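Local coordinates for plasmodesmata-located protein 5 (Arabidopsis thaliana, PDB 6GRE) that regulates cell-to-cell trafficking through plasmodesmata, restricting their permeability through callose deposition during salicylic acid-triggered immune responses, at residues Y8-C13 with T119-K124; Q178-D183 with V200-C205. All coordinates share one frame; numbering follows the deposited sequence. Where two conformers were deposited one is given.

Contact 1: residues Y8-C13 with T119-K124; sequences YIYAVC and TLILNK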
loop_
_atom_site.group_PDB
_atom_site.type_symbol
_atom_site.label_atom_id
_atom_site.label_comp_id
_atom_site.label_asym_id
_atom_site.label_seq_id
_atom_site.Cartn_x
_atom_site.Cartn_y
_atom_site.Cartn_z
ATOM N N TYR A 8 -8.305 1.419 9.141
ATOM C CA TYR A 8 -7.779 1.320 7.788
ATOM C C TYR A 8 -7.812 2.699 7.126
ATOM O O TYR A 8 -8.489 3.620 7.568
ATOM C CB TYR A 8 -8.566 0.294 6.979
ATOM C CG TYR A 8 -9.958 0.721 6.595
ATOM C CD1 TYR A 8 -11.009 0.638 7.504
ATOM C CD2 TYR A 8 -10.234 1.187 5.329
ATOM C CE1 TYR A 8 -12.293 1.020 7.149
ATOM C CE2 TYR A 8 -11.505 1.579 4.956
ATOM C CZ TYR A 8 -12.540 1.492 5.874
ATOM O OH TYR A 8 -13.791 1.871 5.500
ATOM N N ILE A 9 -7.085 2.829 6.023
ATOM C CA ILE A 9 -7.005 4.100 5.319
ATOM C C ILE A 9 -7.980 4.119 4.147
ATOM O O ILE A 9 -8.725 5.058 4.004
ATOM C CB ILE A 9 -5.559 4.371 4.871
ATOM C CG1 ILE A 9 -4.633 4.376 6.087
ATOM C CG2 ILE A 9 -5.447 5.649 4.046
ATOM C CD1 ILE A 9 -3.173 4.589 5.774
ATOM N N TYR A 10 -7.969 3.082 3.300
ATOM C CA TYR A 10 -8.938 2.982 2.244
ATOM C C TYR A 10 -9.099 1.512 1.876
ATOM O O TYR A 10 -8.233 0.687 2.168
ATOM C CB TYR A 10 -8.574 3.814 1.010
ATOM C CG TYR A 10 -7.307 3.410 0.304
ATOM C CD1 TYR A 10 -7.289 2.303 -0.521
ATOM C CD2 TYR A 10 -6.138 4.103 0.493
ATOM C CE1 TYR A 10 -6.139 1.910 -1.184
ATOM C CE2 TYR A 10 -4.987 3.758 -0.199
ATOM C CZ TYR A 10 -4.987 2.660 -1.031
ATOM O OH TYR A 10 -3.842 2.287 -1.690
ATOM N N ALA A 11 -10.264 1.224 1.309
ATOM C CA ALA A 11 -10.590 -0.052 0.719
ATOM C C ALA A 11 -11.111 0.197 -0.700
ATOM O O ALA A 11 -11.961 1.069 -0.944
ATOM C CB ALA A 11 -11.603 -0.774 1.573
ATOM N N VAL A 12 -10.607 -0.553 -1.671
ATOM C CA VAL A 12 -11.141 -0.537 -2.997
ATOM C C VAL A 12 -11.687 -1.935 -3.295
ATOM O O VAL A 12 -10.924 -2.907 -3.210
ATOM C CB VAL A 12 -10.081 -0.167 -4.039
ATOM C CG1 VAL A 12 -10.702 -0.050 -5.425
ATOM C CG2 VAL A 12 -9.335 1.088 -3.637
ATOM N N CYS A 13 -12.961 -1.999 -3.720
ATOM C CA CYS A 13 -13.721 -3.258 -3.909
ATOM C C CYS A 13 -14.411 -3.209 -5.279
ATOM O O CYS A 13 -15.145 -2.273 -5.547
ATOM C CB CYS A 13 -14.761 -3.432 -2.805
ATOM S SG CYS A 13 -14.164 -3.108 -1.123
ATOM N N THR A 119 -2.366 5.824 -10.878
ATOM C CA THR A 119 -3.631 6.544 -10.683
ATOM C C THR A 119 -3.802 6.906 -9.204
ATOM O O THR A 119 -3.480 6.129 -8.298
ATOM C CB THR A 119 -4.855 5.779 -11.193
ATOM O OG1 THR A 119 -5.018 4.553 -10.519
ATOM C CG2 THR A 119 -4.782 5.485 -12.671
ATOM N N LEU A 120 -4.382 8.094 -8.978
ATOM C CA LEU A 120 -4.649 8.549 -7.641
ATOM C C LEU A 120 -5.795 7.772 -7.001
ATOM O O LEU A 120 -6.849 7.551 -7.631
ATOM C CB LEU A 120 -5.013 10.028 -7.683
ATOM C CG LEU A 120 -5.373 10.585 -6.310
ATOM C CD1 LEU A 120 -4.114 10.724 -5.465
ATOM C CD2 LEU A 120 -6.085 11.914 -6.441
ATOM N N ILE A 121 -5.583 7.332 -5.753
ATOM C CA ILE A 121 -6.634 6.857 -4.913
ATOM C C ILE A 121 -7.032 7.950 -3.926
ATOM O O ILE A 121 -8.184 8.374 -3.905
ATOM C CB ILE A 121 -6.278 5.541 -4.224
ATOM C CG1 ILE A 121 -5.997 4.466 -5.275
ATOM C CG2 ILE A 121 -7.372 5.142 -3.246
ATOM C CD1 ILE A 121 -5.518 3.163 -4.726
ATOM N N LEU A 122 -6.103 8.419 -3.093
ATOM C CA LEU A 122 -6.466 9.287 -1.978
ATOM C C LEU A 122 -5.304 10.227 -1.672
ATOM O O LEU A 122 -4.168 9.803 -1.519
ATOM C CB LEU A 122 -6.748 8.427 -0.747
ATOM C CG LEU A 122 -6.889 9.174 0.581
ATOM C CD1 LEU A 122 -8.121 10.056 0.574
ATOM C CD2 LEU A 122 -6.995 8.206 1.740
ATOM N N ASN A 123 -5.584 11.516 -1.571
ATOM C CA ASN A 123 -4.631 12.532 -1.170
ATOM C C ASN A 123 -5.318 13.426 -0.144
ATOM O O ASN A 123 -6.349 14.031 -0.440
ATOM C CB ASN A 123 -4.151 13.312 -2.390
ATOM C CG ASN A 123 -3.288 14.527 -2.156
ATOM O OD1 ASN A 123 -3.226 15.371 -3.041
ATOM N ND2 ASN A 123 -2.639 14.640 -1.017
ATOM N N LYS A 124 -4.761 13.511 1.060
ATOM C CA LYS A 124 -5.265 14.449 2.053
ATOM C C LYS A 124 -4.087 15.243 2.591
ATOM O O LYS A 124 -2.992 14.698 2.788
ATOM C CB LYS A 124 -5.966 13.747 3.217
ATOM C CG LYS A 124 -6.595 14.690 4.234
ATOM C CD LYS A 124 -7.637 14.092 5.107
ATOM C CE LYS A 124 -8.343 15.188 5.879
ATOM N NZ LYS A 124 -9.152 14.614 6.980
#
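One face of the Tyr-10 ring is covered by Ile-121, whose CG2 methyl stands almost exactly over the ring centre, 3.8 Å from the centroid and 4° off the normal, a CH-pi contact; the ring also meets that of Phe-97 of strand 96-99 edge-to-face. The other branch of Ile-121 reaches the phenol end, where CD1 lies 3.6 Å from Tyr-10 OH, so the two methyls together span the ring from its middle to its hydroxyl. Leu-122 comes at the same ring obliquely and more loosely through CD2. Leu-122 CD2 lies closer to Ile-9 CG2, at 3.8 Å, the two side chains crossing at about a right angle. With CG1 of Ile-9 beside the backbone N (chi1 -58°), its CG2 lies anti to that N and meets Leu-122. Val-12 adds a marginal touch on Ile-121 CD1; both residues also line the pocket of a bound 2-(2-ethoxyethoxy)ethanol. The strand axes run nearly antiparallel (161°) but 8.8 Å apart, so side chains alone join the two Gnk2-homologous (DUF26) domains here. Each strand edges its own antiparallel sheet and carries a classic beta bulge, Ile-9 and Tyr-10 facing Gln-99, Ile-121 and Leu-122 facing Tyr-201 of strand 198-202.

Contact 2: residues Q178-D183 with V200-C205; sequences QDCLSD and VYLSKC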
loop_
_atom_site.group_PDB
_atom_site.type_symbol
_atom_site.label_atom_id
_atom_site.label_comp_id
_atom_site.label_asym_id
_atom_site.label_seq_id
_atom_site.Cartn_x
_atom_site.Cartn_y
_atom_site.Cartn_z
ATOM N N GLN A 178 10.441 4.019 -8.914
ATOM C CA GLN A 178 10.855 5.392 -8.944
ATOM C C GLN A 178 9.857 6.281 -9.707
ATOM O O GLN A 178 9.624 7.435 -9.333
ATOM C CB GLN A 178 12.277 5.522 -9.505
ATOM C CG GLN A 178 12.737 6.958 -9.534
ATOM C CD GLN A 178 12.875 7.572 -8.154
ATOM O OE1 GLN A 178 13.091 6.855 -7.189
ATOM N NE2 GLN A 178 12.903 8.891 -8.084
ATOM N N ASP A 179 9.288 5.775 -10.811
ATOM C CA ASP A 179 8.333 6.510 -11.597
ATOM C C ASP A 179 7.082 6.788 -10.744
ATOM O O ASP A 179 6.597 7.922 -10.721
ATOM C CB ASP A 179 7.990 5.746 -12.873
ATOM C CG ASP A 179 7.103 6.498 -13.841
ATOM O OD1 ASP A 179 7.112 7.733 -13.823
ATOM O OD2 ASP A 179 6.412 5.817 -14.631
ATOM N N CYS A 180 6.573 5.742 -10.077
ATOM C CA CYS A 180 5.383 5.909 -9.240
ATOM C C CYS A 180 5.677 6.949 -8.136
ATOM O O CYS A 180 4.900 7.871 -7.898
ATOM C CB CYS A 180 4.960 4.557 -8.702
ATOM S SG CYS A 180 3.305 4.597 -7.972
ATOM N N LEU A 181 6.786 6.746 -7.426
ATOM C CA LEU A 181 7.132 7.651 -6.307
ATOM C C LEU A 181 7.406 9.077 -6.758
ATOM O O LEU A 181 7.056 10.024 -6.050
ATOM C CB LEU A 181 8.315 7.105 -5.522
ATOM C CG LEU A 181 7.988 5.902 -4.664
ATOM C CD1 LEU A 181 9.218 5.430 -3.907
ATOM C CD2 LEU A 181 6.834 6.192 -3.724
ATOM N N SER A 182 8.020 9.252 -7.936
ATOM C CA SER A 182 8.245 10.595 -8.460
ATOM C C SER A 182 6.902 11.336 -8.544
ATOM O O SER A 182 6.779 12.483 -8.104
ATOM C CB SER A 182 8.969 10.573 -9.796
ATOM O OG SER A 182 9.194 11.895 -10.264
ATOM N N ASP A 183 5.882 10.663 -9.083
ATOM C CA ASP A 183 4.555 11.253 -9.163
ATOM C C ASP A 183 4.030 11.543 -7.749
ATOM O O ASP A 183 3.660 12.706 -7.445
ATOM C CB ASP A 183 3.550 10.348 -9.876
ATOM C CG ASP A 183 3.584 10.381 -11.395
ATOM O OD1 ASP A 183 4.544 10.938 -11.971
ATOM O OD2 ASP A 183 2.626 9.849 -11.988
ATOM N N VAL A 200 -0.253 10.963 -0.004
ATOM C CA VAL A 200 -0.688 10.669 -1.342
ATOM C C VAL A 200 -0.600 9.166 -1.523
ATOM O O VAL A 200 0.512 8.597 -1.483
ATOM C CB VAL A 200 0.191 11.342 -2.408
ATOM C CG1 VAL A 200 -0.157 10.895 -3.807
ATOM C CG2 VAL A 200 0.130 12.844 -2.310
ATOM N N TYR A 201 -1.713 8.525 -1.823
ATOM C CA TYR A 201 -1.800 7.110 -2.111
ATOM C C TYR A 201 -2.173 6.984 -3.581
ATOM O O TYR A 201 -3.293 7.394 -3.963
ATOM C CB TYR A 201 -2.833 6.421 -1.200
ATOM C CG TYR A 201 -2.384 6.303 0.231
ATOM C CD1 TYR A 201 -1.578 5.248 0.645
ATOM C CD2 TYR A 201 -2.685 7.281 1.155
ATOM C CE1 TYR A 201 -1.097 5.156 1.938
ATOM C CE2 TYR A 201 -2.210 7.217 2.460
ATOM C CZ TYR A 201 -1.373 6.179 2.825
ATOM O OH TYR A 201 -0.936 6.154 4.117
ATOM N N LEU A 202 -1.251 6.431 -4.368
ATOM C CA LEU A 202 -1.521 6.031 -5.743
ATOM C C LEU A 202 -1.774 4.538 -5.751
ATOM O O LEU A 202 -1.550 3.819 -4.786
ATOM C CB LEU A 202 -0.349 6.394 -6.643
ATOM C CG LEU A 202 0.110 7.845 -6.584
ATOM C CD1 LEU A 202 1.251 8.073 -7.578
ATOM C CD2 LEU A 202 -1.035 8.837 -6.815
ATOM N N SER A 203 -2.214 4.023 -6.893
ATOM C CA SER A 203 -2.548 2.639 -6.907
ATOM C C SER A 203 -1.385 1.733 -6.459
ATOM O O SER A 203 -1.579 0.791 -5.702
ATOM C CB SER A 203 -3.042 2.252 -8.274
ATOM O OG SER A 203 -3.418 0.892 -8.281
ATOM N N LYS A 204 -0.156 1.996 -6.952
ATOM C CA LYS A 204 0.950 1.103 -6.692
ATOM C C LYS A 204 2.036 1.741 -5.814
ATOM O O LYS A 204 3.080 1.134 -5.678
ATOM C CB LYS A 204 1.542 0.589 -8.018
ATOM C CG LYS A 204 0.761 -0.563 -8.647
ATOM C CD LYS A 204 0.981 -1.882 -7.941
ATOM C CE LYS A 204 0.203 -3.059 -8.500
ATOM N NZ LYS A 204 0.885 -3.614 -9.692
ATOM N N CYS A 205 1.793 2.891 -5.206
ATOM C CA CYS A 205 2.784 3.450 -4.294
ATOM C C CYS A 205 2.147 4.550 -3.458
ATOM O O CYS A 205 1.044 5.033 -3.753
ATOM C CB CYS A 205 4.016 3.992 -5.006
ATOM S SG CYS A 205 3.717 5.456 -6.015
#
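Cys-180 and Cys-205 are joined by a disulfide, SG to SG 2.2 Å, and with Leu-202 they account for most of the surface buried between helix and strand. The bridge has a chi3 of -91°, near the relaxed right angle of a disulfide, and the CA atoms of Cys-180 and Cys-205 are 6.1 Å apart. Each half reaches the bridge differently: SG of Cys-180 swings opposite its backbone N (chi1 -167°), whereas SG of Cys-205 sits between its own N and carbonyl carbon (chi1 68°). Leu-202 packs alongside the bridge with a single methyl. CD1 of Leu-202 lies 3.7 Å from the carbonyl oxygen O of Cys-180 and also touches the Cys-180 sulfur. Leu-181 starts out away from the strand, but its side chain bends back so that CD2 of Leu-181 meets Cys-205 CB at 3.8 Å. The cysteines and both leucines are buried. Lys-204 brushes the Cys-180 sulfur with its backbone, while its NZ is engaged elsewhere by the carbonyl oxygens of Val-115 and Phe-112 and by a salt bridge to Asp-171. Within the second Gnk2-homologous domain, the disulfide thus fastens helix 174-192 to the start of strand 205-211, just past the turn from strand 198-202, while Leu-181 also packs on Ala-166 and Cys-168 of strand 162-168.

In the fold
From the N terminus, strand 10-13 opens the first domain, and contact 1 closes only after the whole of that domain has passed, when strand 120-125 begins the second; the loop spans over a hundred residues. Contact 2 follows in series, neither nested in contact 1 nor crossing it, and closes a short loop from helix 174-192 back to the sheet. Contact 1 is part of the interface between the domains, and contact 2 lies inside one. They meet in the second sheet, where strands 120-125 and 198-202 are neighbours: Leu-122 O lies 2.8 Å from Tyr-201 N, a probable hydrogen bond. Strand 10-13 and helix 174-192 are thereby connected through one sheet.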